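Long-range contacts in prepilin (Salmonella typhi, PDB 3FHV), which forms, as the type IVb pilin PilS, the subunit of an adhesive pilus that probably binds the host chloride channel CFTR during typhoid infection: residues 117-122 / 148-153; 104-109 / 127-132; 73-78 / 87-92; 65-70 / 91-96. All coordinates share one frame; numbering follows the deposited sequence.

Contact 1 of 4, residues 117-122 / 148-153; sequences IKINGN and NTLVFN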
loop_
_atom_site.group_PDB
_atom_site.type_symbol
_atom_site.label_atom_id
_atom_site.label_comp_id
_atom_site.label_asym_id
_atom_site.label_seq_id
_atom_site.Cartn_x
_atom_site.Cartn_y
_atom_site.Cartn_z
ATOM N N ILE A 117 -12.108 10.706 14.653
ATOM C CA ILE A 117 -12.601 9.335 14.591
ATOM C C ILE A 117 -14.010 9.301 15.171
ATOM O O ILE A 117 -14.264 9.813 16.273
ATOM C CB ILE A 117 -11.701 8.381 15.411
ATOM C CG1 ILE A 117 -10.285 8.386 14.831
ATOM C CG2 ILE A 117 -12.281 6.967 15.391
ATOM C CD1 ILE A 117 -9.243 7.643 15.677
ATOM N N LYS A 118 -14.925 8.687 14.429
ATOM C CA LYS A 118 -16.308 8.598 14.866
ATOM C C LYS A 118 -16.748 7.155 15.051
ATOM O O LYS A 118 -16.496 6.305 14.199
ATOM C CB LYS A 118 -17.238 9.243 13.841
ATOM C CG LYS A 118 -16.862 10.642 13.404
ATOM C CD LYS A 118 -17.926 11.189 12.454
ATOM C CE LYS A 118 -17.583 12.587 11.959
ATOM N NZ LYS A 118 -18.643 13.103 11.053
ATOM N N ILE A 119 -17.406 6.886 16.168
ATOM C CA ILE A 119 -17.934 5.550 16.433
ATOM C C ILE A 119 -19.429 5.777 16.574
ATOM O O ILE A 119 -19.882 6.382 17.550
ATOM C CB ILE A 119 -17.378 4.946 17.733
ATOM C CG1 ILE A 119 -15.853 4.839 17.651
ATOM C CG2 ILE A 119 -17.976 3.540 17.951
ATOM C CD1 ILE A 119 -15.214 4.258 18.900
ATOM N N ASN A 120 -20.185 5.313 15.583
ATOM C CA ASN A 120 -21.628 5.499 15.569
ATOM C C ASN A 120 -21.904 7.004 15.706
ATOM O O ASN A 120 -21.338 7.797 14.951
ATOM C CB ASN A 120 -22.246 4.669 16.694
ATOM C CG ASN A 120 -21.983 3.176 16.503
ATOM O OD1 ASN A 120 -21.673 2.441 17.451
ATOM N ND2 ASN A 120 -22.105 2.726 15.266
ATOM N N GLY A 121 -22.736 7.414 16.658
ATOM C CA GLY A 121 -23.015 8.839 16.786
ATOM C C GLY A 121 -22.049 9.603 17.678
ATOM O O GLY A 121 -22.383 10.674 18.168
ATOM N N ASN A 122 -20.848 9.074 17.876
ATOM C CA ASN A 122 -19.862 9.723 18.738
ATOM C C ASN A 122 -18.676 10.211 17.920
ATOM O O ASN A 122 -17.887 9.408 17.432
ATOM C CB ASN A 122 -19.397 8.734 19.801
ATOM C CG ASN A 122 -20.550 8.178 20.608
ATOM O OD1 ASN A 122 -21.082 8.856 21.475
ATOM N ND2 ASN A 122 -20.950 6.946 20.312
ATOM N N ASN A 148 -21.698 -1.639 14.190
ATOM C CA ASN A 148 -20.970 -0.380 14.292
ATOM C C ASN A 148 -20.555 0.270 12.983
ATOM O O ASN A 148 -20.166 -0.410 12.028
ATOM C CB ASN A 148 -19.722 -0.580 15.159
ATOM C CG ASN A 148 -20.063 -0.974 16.580
ATOM O OD1 ASN A 148 -20.605 -0.175 17.338
ATOM N ND2 ASN A 148 -19.747 -2.217 16.950
ATOM N N THR A 149 -20.663 1.598 12.950
ATOM C CA THR A 149 -20.246 2.395 11.803
ATOM C C THR A 149 -19.073 3.244 12.302
ATOM O O THR A 149 -19.217 3.995 13.259
ATOM C CB THR A 149 -21.357 3.357 11.322
ATOM O OG1 THR A 149 -22.505 2.604 10.929
ATOM C CG2 THR A 149 -20.874 4.188 10.128
ATOM N N LEU A 150 -17.919 3.112 11.659
ATOM C CA LEU A 150 -16.742 3.882 12.040
ATOM C C LEU A 150 -16.450 4.869 10.923
ATOM O O LEU A 150 -16.593 4.543 9.742
ATOM C CB LEU A 150 -15.527 2.961 12.246
ATOM C CG LEU A 150 -15.548 1.962 13.418
ATOM C CD1 LEU A 150 -14.269 1.111 13.412
ATOM C CD2 LEU A 150 -15.654 2.725 14.723
ATOM N N VAL A 151 -16.079 6.088 11.292
ATOM C CA VAL A 151 -15.734 7.091 10.293
ATOM C C VAL A 151 -14.390 7.703 10.656
ATOM O O VAL A 151 -14.174 8.100 11.798
ATOM C CB VAL A 151 -16.787 8.224 10.205
ATOM C CG1 VAL A 151 -16.430 9.163 9.059
ATOM C CG2 VAL A 151 -18.174 7.642 9.987
ATOM N N PHE A 152 -13.488 7.761 9.682
ATOM C CA PHE A 152 -12.169 8.332 9.897
ATOM C C PHE A 152 -12.056 9.599 9.047
ATOM O O PHE A 152 -12.191 9.552 7.822
ATOM C CB PHE A 152 -11.098 7.308 9.509
ATOM C CG PHE A 152 -11.346 5.936 10.080
ATOM C CD1 PHE A 152 -11.481 5.752 11.455
ATOM C CD2 PHE A 152 -11.458 4.831 9.244
ATOM C CE1 PHE A 152 -11.729 4.482 11.990
ATOM C CE2 PHE A 152 -11.703 3.565 9.760
ATOM C CZ PHE A 152 -11.840 3.383 11.140
ATOM N N ASN A 153 -11.808 10.726 9.706
ATOM C CA ASN A 153 -11.636 11.997 9.012
ATOM C C ASN A 153 -10.167 12.371 8.851
ATOM O O ASN A 153 -9.287 11.733 9.430
ATOM C CB ASN A 153 -12.386 13.113 9.742
ATOM C CG ASN A 153 -13.881 13.069 9.494
ATOM O OD1 ASN A 153 -14.624 12.410 10.222
ATOM N ND2 ASN A 153 -14.331 13.774 8.462
HETATM O O HOH W 1 -20.125 6.608 12.696
#
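Lys118 and Val151 lie side by side and point the same way from an antiparallel hydrogen-bonded pair, their CB atoms 3.8 Å apart. With CG anti to its carbonyl carbon (chi1 -51°) and the chain extended beyond it, the lysine runs alongside Val151, CD still close to Val151 CB, and then crosses Asn153 obliquely, with Lys118 CE 3.4 Å from Asn153 OD1. The aliphatic length of the lysine thus does the packing.

On the other face of the sheet Ile119 and Leu150 are also aligned, and Leu150 CD2 turns in against Ile119 CG1 at 3.6 Å, touching CB and CG2 of the same isoleucine more loosely. Ile117 meets Phe152 differently: Ile117 CG2 comes up to the ring edge, near the ring plane, 4.2 Å from Phe152 CD1.

Between the two faces the backbones are joined by Lys118 N to Val151 O (2.8 Å), by the return bond from Val151 N to Lys118 O, and by Asn120 N to Thr149 O (2.8 Å), the last nearly straight at 170°. A water donates to both Asn120 O and Thr149 O, bridging the strands where 117-119 enters its type II' turn, from Ile119 to Asn122, and leads into strand 122-124.

Strand 148-154 lies between 116-119 and 88-96 in the antiparallel sheet. Ile119 and Phe152 pack against helix 98-111, Phe152 also meets the ring of Tyr14 from helix 8-25, and Asn148 is held by Thr139 and Val96.

Contact 2 of 4, residues 104-109 / 127-132; sequences ISTGMS and AKVTAE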
loop_
_atom_site.group_PDB
_atom_site.type_symbol
_atom_site.label_atom_id
_atom_site.label_comp_id
_atom_site.label_asym_id
_atom_site.label_seq_id
_atom_site.Cartn_x
_atom_site.Cartn_y
_atom_site.Cartn_z
ATOM N N ILE A 104 -10.012 -1.461 16.107
ATOM C CA ILE A 104 -9.784 -0.564 14.987
ATOM C C ILE A 104 -9.848 0.909 15.397
ATOM O O ILE A 104 -8.987 1.706 15.008
ATOM C CB ILE A 104 -10.802 -0.817 13.863
ATOM C CG1 ILE A 104 -10.628 -2.245 13.318
ATOM C CG2 ILE A 104 -10.608 0.200 12.742
ATOM C CD1 ILE A 104 -11.766 -2.687 12.396
ATOM N N SER A 105 -10.859 1.277 16.177
ATOM C CA SER A 105 -10.982 2.666 16.588
ATOM C C SER A 105 -9.787 3.090 17.441
ATOM O O SER A 105 -9.225 4.165 17.227
ATOM C CB SER A 105 -12.302 2.901 17.348
ATOM O OG SER A 105 -12.346 2.162 18.552
ATOM N N THR A 106 -9.380 2.251 18.392
ATOM C CA THR A 106 -8.239 2.615 19.224
ATOM C C THR A 106 -6.956 2.601 18.407
ATOM O O THR A 106 -6.080 3.445 18.597
ATOM C CB THR A 106 -8.092 1.688 20.451
ATOM O OG1 THR A 106 -7.961 0.323 20.030
ATOM C CG2 THR A 106 -9.313 1.828 21.352
ATOM N N GLY A 107 -6.852 1.653 17.485
ATOM C CA GLY A 107 -5.667 1.578 16.645
ATOM C C GLY A 107 -5.480 2.821 15.786
ATOM O O GLY A 107 -4.363 3.333 15.653
ATOM N N MET A 108 -6.572 3.311 15.203
ATOM C CA MET A 108 -6.514 4.502 14.355
ATOM C C MET A 108 -6.174 5.724 15.210
ATOM O O MET A 108 -5.521 6.657 14.739
ATOM C CB MET A 108 -7.851 4.720 13.628
ATOM C CG MET A 108 -8.218 3.633 12.599
ATOM S SD MET A 108 -7.057 3.443 11.205
ATOM C CE MET A 108 -7.407 4.934 10.289
ATOM N N SER A 109 -6.621 5.718 16.463
ATOM C CA SER A 109 -6.324 6.822 17.374
ATOM C C SER A 109 -4.818 6.858 17.651
ATOM O O SER A 109 -4.182 7.905 17.545
ATOM C CB SER A 109 -7.063 6.646 18.703
ATOM O OG SER A 109 -6.693 7.668 19.621
ATOM N N ALA A 127 -9.482 13.242 17.732
ATOM C CA ALA A 127 -8.833 12.036 17.221
ATOM C C ALA A 127 -8.266 11.144 18.317
ATOM O O ALA A 127 -7.333 10.366 18.089
ATOM C CB ALA A 127 -7.729 12.410 16.221
ATOM N N LYS A 128 -8.822 11.254 19.516
ATOM C CA LYS A 128 -8.359 10.414 20.603
ATOM C C LYS A 128 -9.470 9.462 21.025
ATOM O O LYS A 128 -10.543 9.889 21.450
ATOM C CB LYS A 128 -7.908 11.255 21.802
ATOM C CG LYS A 128 -7.439 10.398 22.975
ATOM C CD LYS A 128 -6.912 11.219 24.136
ATOM C CE LYS A 128 -6.499 10.305 25.287
ATOM N NZ LYS A 128 -5.976 11.056 26.464
ATOM N N VAL A 129 -9.222 8.166 20.879
ATOM C CA VAL A 129 -10.198 7.167 21.279
ATOM C C VAL A 129 -9.454 6.124 22.102
ATOM O O VAL A 129 -8.517 5.494 21.615
ATOM C CB VAL A 129 -10.869 6.477 20.062
ATOM C CG1 VAL A 129 -11.803 5.367 20.548
ATOM C CG2 VAL A 129 -11.658 7.487 19.247
ATOM N N THR A 130 -9.865 5.967 23.358
ATOM C CA THR A 130 -9.249 5.006 24.271
ATOM C C THR A 130 -10.027 3.697 24.262
ATOM O O THR A 130 -11.164 3.644 23.806
ATOM C CB THR A 130 -9.243 5.534 25.725
ATOM O OG1 THR A 130 -10.582 5.878 26.107
ATOM C CG2 THR A 130 -8.341 6.763 25.859
ATOM N N ALA A 131 -9.405 2.641 24.773
ATOM C CA ALA A 131 -10.049 1.342 24.827
ATOM C C ALA A 131 -11.308 1.477 25.676
ATOM O O ALA A 131 -12.331 0.867 25.383
ATOM C CB ALA A 131 -9.095 0.309 25.439
ATOM N N GLU A 132 -11.232 2.290 26.725
ATOM C CA GLU A 132 -12.379 2.484 27.603
ATOM C C GLU A 132 -13.525 3.157 26.858
ATOM O O GLU A 132 -14.681 2.784 27.030
ATOM C CB GLU A 132 -12.000 3.327 28.825
ATOM C CG GLU A 132 -11.075 2.644 29.823
ATOM C CD GLU A 132 -9.684 2.414 29.279
ATOM O OE1 GLU A 132 -9.276 3.157 28.361
ATOM O OE2 GLU A 132 -8.989 1.502 29.779
HETATM O O HOH W 2 -4.745 10.639 16.903
#
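Ala127 opens the contact with its carbonyl: Ala127 O lies 3.2 Å from Ser109 OG. A water lies within hydrogen-bonding distance of both Ala127 O and Ser109 O and can link loop and helix, although it has other acceptors in reach. Lys128 sends its side chain away from the helix, and its share is the backbone, with Lys128 CA 3.4 Å from Ser109 OG.

Val129 carries most of the contact. Its amide N-H points almost straight at Ser109 OG, with Val129 N 2.9 Å from that oxygen and an angle of 169° at the hydrogen. Ser109 extends OG opposite its own backbone N (chi1 176°), which brings the hydroxyl out from the helix to the passing loop. The side chain of Val129 faces the helix as well: Val129 CB sits 4.0 Å from Ser109 CB, and the CG1 branch lies 3.8 Å from Ser105 OG. That hydroxyl is already bonded to Cys101 O in its own helix, so the valine methyl meets it by packing.

Thr130 turns its side chain away, and its hydroxyl caps Ile133 N; its carbonyl carbon, Thr130 C, meets the methyl of Thr106. The same methyl, Thr106 CG2, lies 3.5 Å from Ala131 N, while Thr106 OG1 bonds back to Val102 O.

Thr130 is the N-cap of helix 131-137, and the loop leading to it packs by Val129 and Ala127 against helix 98-111 in the pilin's globular domain.

Contact 3 of 4, residues 73-78 / 87-92; sequences IVVAPD and NGFTIT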
loop_
_atom_site.group_PDB
_atom_site.type_symbol
_atom_site.label_atom_id
_atom_site.label_comp_id
_atom_site.label_asym_id
_atom_site.label_seq_id
_atom_site.Cartn_x
_atom_site.Cartn_y
_atom_site.Cartn_z
ATOM N N ILE A 73 -17.528 -0.042 2.541
ATOM C CA ILE A 73 -16.524 0.960 2.893
ATOM C C ILE A 73 -16.707 2.056 1.845
ATOM O O ILE A 73 -16.762 1.766 0.649
ATOM C CB ILE A 73 -15.070 0.423 2.763
ATOM C CG1 ILE A 73 -14.824 -0.722 3.752
ATOM C CG2 ILE A 73 -14.065 1.563 3.035
ATOM C CD1 ILE A 73 -13.491 -1.418 3.546
ATOM N N VAL A 74 -16.821 3.299 2.291
ATOM C CA VAL A 74 -16.975 4.412 1.362
ATOM C C VAL A 74 -16.031 5.563 1.710
ATOM O O VAL A 74 -15.950 5.987 2.867
ATOM C CB VAL A 74 -18.423 4.959 1.359
ATOM C CG1 VAL A 74 -18.549 6.071 0.316
ATOM C CG2 VAL A 74 -19.416 3.832 1.066
ATOM N N VAL A 75 -15.298 6.034 0.704
ATOM C CA VAL A 75 -14.387 7.163 0.850
ATOM C C VAL A 75 -15.158 8.307 0.216
ATOM O O VAL A 75 -15.511 8.244 -0.964
ATOM C CB VAL A 75 -13.071 6.951 0.076
ATOM C CG1 VAL A 75 -12.187 8.198 0.195
ATOM C CG2 VAL A 75 -12.334 5.729 0.636
ATOM N N ALA A 76 -15.428 9.348 0.994
ATOM C CA ALA A 76 -16.214 10.460 0.479
ATOM C C ALA A 76 -15.650 11.828 0.837
ATOM O O ALA A 76 -15.016 12.006 1.877
ATOM C CB ALA A 76 -17.655 10.341 0.980
ATOM N N PRO A 77 -15.881 12.819 -0.039
ATOM C CA PRO A 77 -15.393 14.176 0.196
ATOM C C PRO A 77 -16.117 14.784 1.387
ATOM O O PRO A 77 -17.289 14.496 1.618
ATOM C CB PRO A 77 -15.732 14.888 -1.109
ATOM C CG PRO A 77 -17.035 14.226 -1.504
ATOM C CD PRO A 77 -16.718 12.759 -1.255
ATOM N N ASP A 78 -15.413 15.610 2.149
ATOM C CA ASP A 78 -16.013 16.265 3.303
ATOM C C ASP A 78 -16.231 17.725 2.936
ATOM O O ASP A 78 -15.343 18.556 3.130
ATOM C CB ASP A 78 -15.088 16.166 4.521
ATOM C CG ASP A 78 -15.710 16.758 5.772
ATOM O OD1 ASP A 78 -16.155 17.925 5.720
ATOM O OD2 ASP A 78 -15.754 16.059 6.806
ATOM N N ASN A 87 -10.288 20.291 0.419
ATOM C CA ASN A 87 -10.537 20.108 1.843
ATOM C C ASN A 87 -10.185 18.680 2.241
ATOM O O ASN A 87 -9.176 18.138 1.789
ATOM C CB ASN A 87 -12.001 20.405 2.174
ATOM C CG ASN A 87 -12.342 21.871 2.018
ATOM O OD1 ASN A 87 -11.736 22.732 2.657
ATOM N ND2 ASN A 87 -13.316 22.166 1.167
ATOM N N GLY A 88 -11.012 18.066 3.079
ATOM C CA GLY A 88 -10.723 16.710 3.503
ATOM C C GLY A 88 -11.675 15.666 2.957
ATOM O O GLY A 88 -12.437 15.915 2.022
ATOM N N PHE A 89 -11.617 14.478 3.544
ATOM C CA PHE A 89 -12.473 13.377 3.138
ATOM C C PHE A 89 -12.651 12.482 4.348
ATOM O O PHE A 89 -11.980 12.663 5.366
ATOM C CB PHE A 89 -11.829 12.591 1.984
ATOM C CG PHE A 89 -10.514 11.949 2.337
ATOM C CD1 PHE A 89 -10.464 10.653 2.846
ATOM C CD2 PHE A 89 -9.319 12.649 2.171
ATOM C CE1 PHE A 89 -9.240 10.064 3.181
ATOM C CE2 PHE A 89 -8.099 12.071 2.502
ATOM C CZ PHE A 89 -8.060 10.773 3.008
ATOM N N THR A 90 -13.572 11.534 4.240
ATOM C CA THR A 90 -13.827 10.593 5.317
ATOM C C THR A 90 -13.772 9.178 4.761
ATOM O O THR A 90 -14.011 8.959 3.574
ATOM C CB THR A 90 -15.237 10.772 5.939
ATOM O OG1 THR A 90 -16.232 10.669 4.908
ATOM C CG2 THR A 90 -15.360 12.114 6.643
ATOM N N ILE A 91 -13.426 8.226 5.621
ATOM C CA ILE A 91 -13.433 6.819 5.242
ATOM C C ILE A 91 -14.420 6.229 6.235
ATOM O O ILE A 91 -14.168 6.229 7.443
ATOM C CB ILE A 91 -12.069 6.119 5.434
ATOM C CG1 ILE A 91 -11.020 6.732 4.498
ATOM C CG2 ILE A 91 -12.214 4.613 5.124
ATOM C CD1 ILE A 91 -9.658 6.054 4.596
ATOM N N THR A 92 -15.549 5.758 5.723
ATOM C CA THR A 92 -16.590 5.171 6.552
ATOM C C THR A 92 -16.604 3.668 6.332
ATOM O O THR A 92 -16.531 3.208 5.194
ATOM C CB THR A 92 -17.989 5.726 6.171
ATOM O OG1 THR A 92 -18.011 7.141 6.374
ATOM C CG2 THR A 92 -19.085 5.081 7.027
HETATM O O HOH W 3 -17.197 8.174 4.081
HETATM O O HOH W 4 -17.708 12.959 4.115
#
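Val75 and Ile91 face one another in a non-hydrogen-bonded pair of the antiparallel sheet, and the apolar relief of this face is built around them. The CG2 branch of Val75 approaches Ile91 CG1 at 4.2 Å, while its CG1 branch reaches the other way, to Phe89 CD1 at 4.0 Å; the valine therefore fits between isoleucine and phenylalanine. Further along, Ile73 CG2 lies beside Ile91 CG2, the two side chains pointing the same way.

Phe89 CB lies 3.2 Å from Ala76 O. With CG between the backbone N and the carbonyl carbon (chi1 62°), the ring leads away from the facing strand, keeping its touch with Val75 through CD1, and the side chain of Pro77 diverges from it.

The face carrying Val74, Ala76, Thr90 and Thr92 is more polar. Ala76 is small, with its CB 4.2 Å from Thr90 OG1, and two waters bind the threonine hydroxyls on this face. One joins Val74 O to the hydroxyls of Thr90 and Thr92; the other spans Pro77 O and Thr90 OG1. The backbones pair through Val74 with Thr92 and Ala76 with Thr90, two bonds each.

This is the beta hairpin of strands 72-78 and 88-96. Its apolar face is covered by helices 8-25 and 36-45, with Val75 on Leu17, Met39 and Leu43, and strand 148-154 continues the sheet beyond 88-96.

Contact 4 of 4, residues 65-70 / 91-96; sequences LWNSWG and ITTNKV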
loop_
_atom_site.group_PDB
_atom_site.type_symbol
_atom_site.label_atom_id
_atom_site.label_comp_id
_atom_site.label_asym_id
_atom_site.label_seq_id
_atom_site.Cartn_x
_atom_site.Cartn_y
_atom_site.Cartn_z
ATOM N N LEU A 65 -16.355 -0.935 -2.500
ATOM C CA LEU A 65 -15.383 -1.476 -1.552
ATOM C C LEU A 65 -16.090 -2.086 -0.349
ATOM O O LEU A 65 -17.099 -1.558 0.111
ATOM C CB LEU A 65 -14.473 -0.333 -1.103
ATOM C CG LEU A 65 -13.116 -0.656 -0.497
ATOM C CD1 LEU A 65 -12.294 -1.486 -1.479
ATOM C CD2 LEU A 65 -12.412 0.653 -0.175
ATOM N N TRP A 66 -15.576 -3.205 0.146
ATOM C CA TRP A 66 -16.189 -3.879 1.284
ATOM C C TRP A 66 -15.147 -4.144 2.360
ATOM O O TRP A 66 -13.960 -4.278 2.060
ATOM C CB TRP A 66 -16.837 -5.193 0.842
ATOM C CG TRP A 66 -17.872 -5.022 -0.228
ATOM C CD1 TRP A 66 -17.745 -5.341 -1.549
ATOM C CD2 TRP A 66 -19.192 -4.490 -0.067
ATOM N NE1 TRP A 66 -18.906 -5.041 -2.221
ATOM C CE2 TRP A 66 -19.810 -4.517 -1.334
ATOM C CE3 TRP A 66 -19.912 -3.994 1.024
ATOM C CZ2 TRP A 66 -21.112 -4.068 -1.539
ATOM C CZ3 TRP A 66 -21.205 -3.548 0.817
ATOM C CH2 TRP A 66 -21.792 -3.588 -0.453
ATOM N N ASN A 67 -15.584 -4.220 3.612
ATOM C CA ASN A 67 -14.690 -4.642 4.674
ATOM C C ASN A 67 -14.740 -6.153 4.859
ATOM O O ASN A 67 -15.474 -6.863 4.158
ATOM C CB ASN A 67 -15.001 -3.920 6.000
ATOM C CG ASN A 67 -16.423 -4.154 6.504
ATOM O OD1 ASN A 67 -16.974 -5.247 6.384
ATOM N ND2 ASN A 67 -17.003 -3.121 7.116
ATOM N N SER A 68 -13.935 -6.643 5.789
ATOM C CA SER A 68 -13.860 -8.075 6.063
ATOM C C SER A 68 -15.179 -8.755 6.405
ATOM O O SER A 68 -15.330 -9.962 6.202
ATOM C CB SER A 68 -12.871 -8.326 7.199
ATOM O OG SER A 68 -11.563 -7.972 6.798
ATOM N N TRP A 69 -16.136 -7.992 6.917
ATOM C CA TRP A 69 -17.406 -8.577 7.315
ATOM C C TRP A 69 -18.555 -8.375 6.339
ATOM O O TRP A 69 -19.696 -8.720 6.642
ATOM C CB TRP A 69 -17.775 -8.045 8.697
ATOM C CG TRP A 69 -16.656 -8.273 9.668
ATOM C CD1 TRP A 69 -16.378 -9.424 10.348
ATOM C CD2 TRP A 69 -15.611 -7.353 9.993
ATOM N NE1 TRP A 69 -15.217 -9.278 11.078
ATOM C CE2 TRP A 69 -14.727 -8.016 10.877
ATOM C CE3 TRP A 69 -15.332 -6.033 9.623
ATOM C CZ2 TRP A 69 -13.585 -7.400 11.396
ATOM C CZ3 TRP A 69 -14.193 -5.419 10.141
ATOM C CH2 TRP A 69 -13.334 -6.107 11.017
ATOM N N GLY A 70 -18.262 -7.832 5.162
ATOM C CA GLY A 70 -19.327 -7.620 4.195
ATOM C C GLY A 70 -20.023 -6.275 4.346
ATOM O O GLY A 70 -21.041 -6.028 3.712
ATOM N N ILE A 91 -13.426 8.226 5.621
ATOM C CA ILE A 91 -13.433 6.819 5.242
ATOM C C ILE A 91 -14.420 6.229 6.235
ATOM O O ILE A 91 -14.168 6.229 7.443
ATOM C CB ILE A 91 -12.069 6.119 5.434
ATOM C CG1 ILE A 91 -11.020 6.732 4.498
ATOM C CG2 ILE A 91 -12.214 4.613 5.124
ATOM C CD1 ILE A 91 -9.658 6.054 4.596
ATOM N N THR A 92 -15.549 5.758 5.723
ATOM C CA THR A 92 -16.590 5.171 6.552
ATOM C C THR A 92 -16.604 3.668 6.332
ATOM O O THR A 92 -16.531 3.208 5.194
ATOM C CB THR A 92 -17.989 5.726 6.171
ATOM O OG1 THR A 92 -18.011 7.141 6.374
ATOM C CG2 THR A 92 -19.085 5.081 7.027
ATOM N N THR A 93 -16.693 2.902 7.417
ATOM C CA THR A 93 -16.761 1.448 7.301
ATOM C C THR A 93 -17.955 0.988 8.140
ATOM O O THR A 93 -18.073 1.342 9.314
ATOM C CB THR A 93 -15.439 0.784 7.752
ATOM O OG1 THR A 93 -15.553 -0.640 7.617
ATOM C CG2 THR A 93 -15.093 1.164 9.194
ATOM N N ASN A 94 -18.831 0.204 7.515
ATOM C CA ASN A 94 -20.076 -0.265 8.131
ATOM C C ASN A 94 -20.158 -1.700 8.651
ATOM O O ASN A 94 -19.411 -2.582 8.228
ATOM C CB ASN A 94 -21.217 -0.066 7.132
ATOM C CG ASN A 94 -21.382 1.371 6.717
ATOM O OD1 ASN A 94 -21.908 2.185 7.468
ATOM N ND2 ASN A 94 -20.919 1.698 5.513
ATOM N N LYS A 95 -21.113 -1.906 9.556
ATOM C CA LYS A 95 -21.392 -3.205 10.149
ATOM C C LYS A 95 -20.170 -3.866 10.768
ATOM O O LYS A 95 -19.973 -5.078 10.656
ATOM C CB LYS A 95 -22.018 -4.126 9.091
ATOM C CG LYS A 95 -23.297 -3.550 8.471
ATOM C CD LYS A 95 -24.003 -4.573 7.605
ATOM C CE LYS A 95 -25.443 -4.173 7.327
ATOM N NZ LYS A 95 -26.167 -5.251 6.584
ATOM N N VAL A 96 -19.351 -3.065 11.432
ATOM C CA VAL A 96 -18.155 -3.579 12.082
ATOM C C VAL A 96 -18.553 -4.243 13.393
ATOM O O VAL A 96 -19.281 -3.651 14.192
ATOM C CB VAL A 96 -17.167 -2.445 12.386
ATOM C CG1 VAL A 96 -15.907 -3.010 13.030
ATOM C CG2 VAL A 96 -16.858 -1.677 11.112
HETATM O O HOH W 5 -23.828 -4.838 4.075
#
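Asn67 reaches across to strand 88-96 with its amide nitrogen, just after strand 62-66 has ended. A chi1 of 59° places the amide where Asn67 ND2 makes two bonds at once: to Asn94 O at 2.7 Å and to Thr93 OG1 at 2.9 Å, the second nearly straight at 171°. Both acceptors lie close to the plane of the amide, and the asparagine crosses Thr93 at about a right angle.

The amide oxygen bonds back to its own turn. Asn67 OD1 accepts from Trp69 N at 2.9 Å, closing an Asx turn, and also from Gly71 N. The backbone meanwhile folds as a type I turn from Asn67 to Gly70.

Trp69 follows, its indole carrying Ser68 CB over one face. Trp69 CZ3 comes obliquely to Val96 CG1 at 4.1 Å, and Trp69 CB lies near Lys95 O. At the end of the turn a water donates to Gly70 O and takes a weak bond from Lys95 NZ, a loose link at the surface.

On the facing strand Lys95 and Val96 form a G1 beta bulge opposite Asn148. Thr93 OG1 is also bonded to Tyr14 OH of helix 8-25. With both ND2 bonds in its plane and OD1 engaged by two backbone amides, the buried Asn67 amide is fixed in rotation, and its polar atoms are satisfied while it ties the turn to the strand.

From the N terminus, segment 65-70 leaves strand 62-66 and is met by 91-96 in contact 4. Inside that loop lies segment 73-78 of strand 72-78, which pairs with 87-92 in contact 3; the two contacts end on the same strand and share Ile91 and Thr92. Both close before the chain enters helix 98-111. Contacts 1 and 2 then cross: 104-109 meets 127-132 after the chain has passed 117-122, which in turn meets 148-153. Strand 148-154, last in the chain, lies between 88-96 and 116-119, joining the hairpin half of the sheet to the later half, while Ile117 and Phe152 of contact 1 pack on the helix of contact 2.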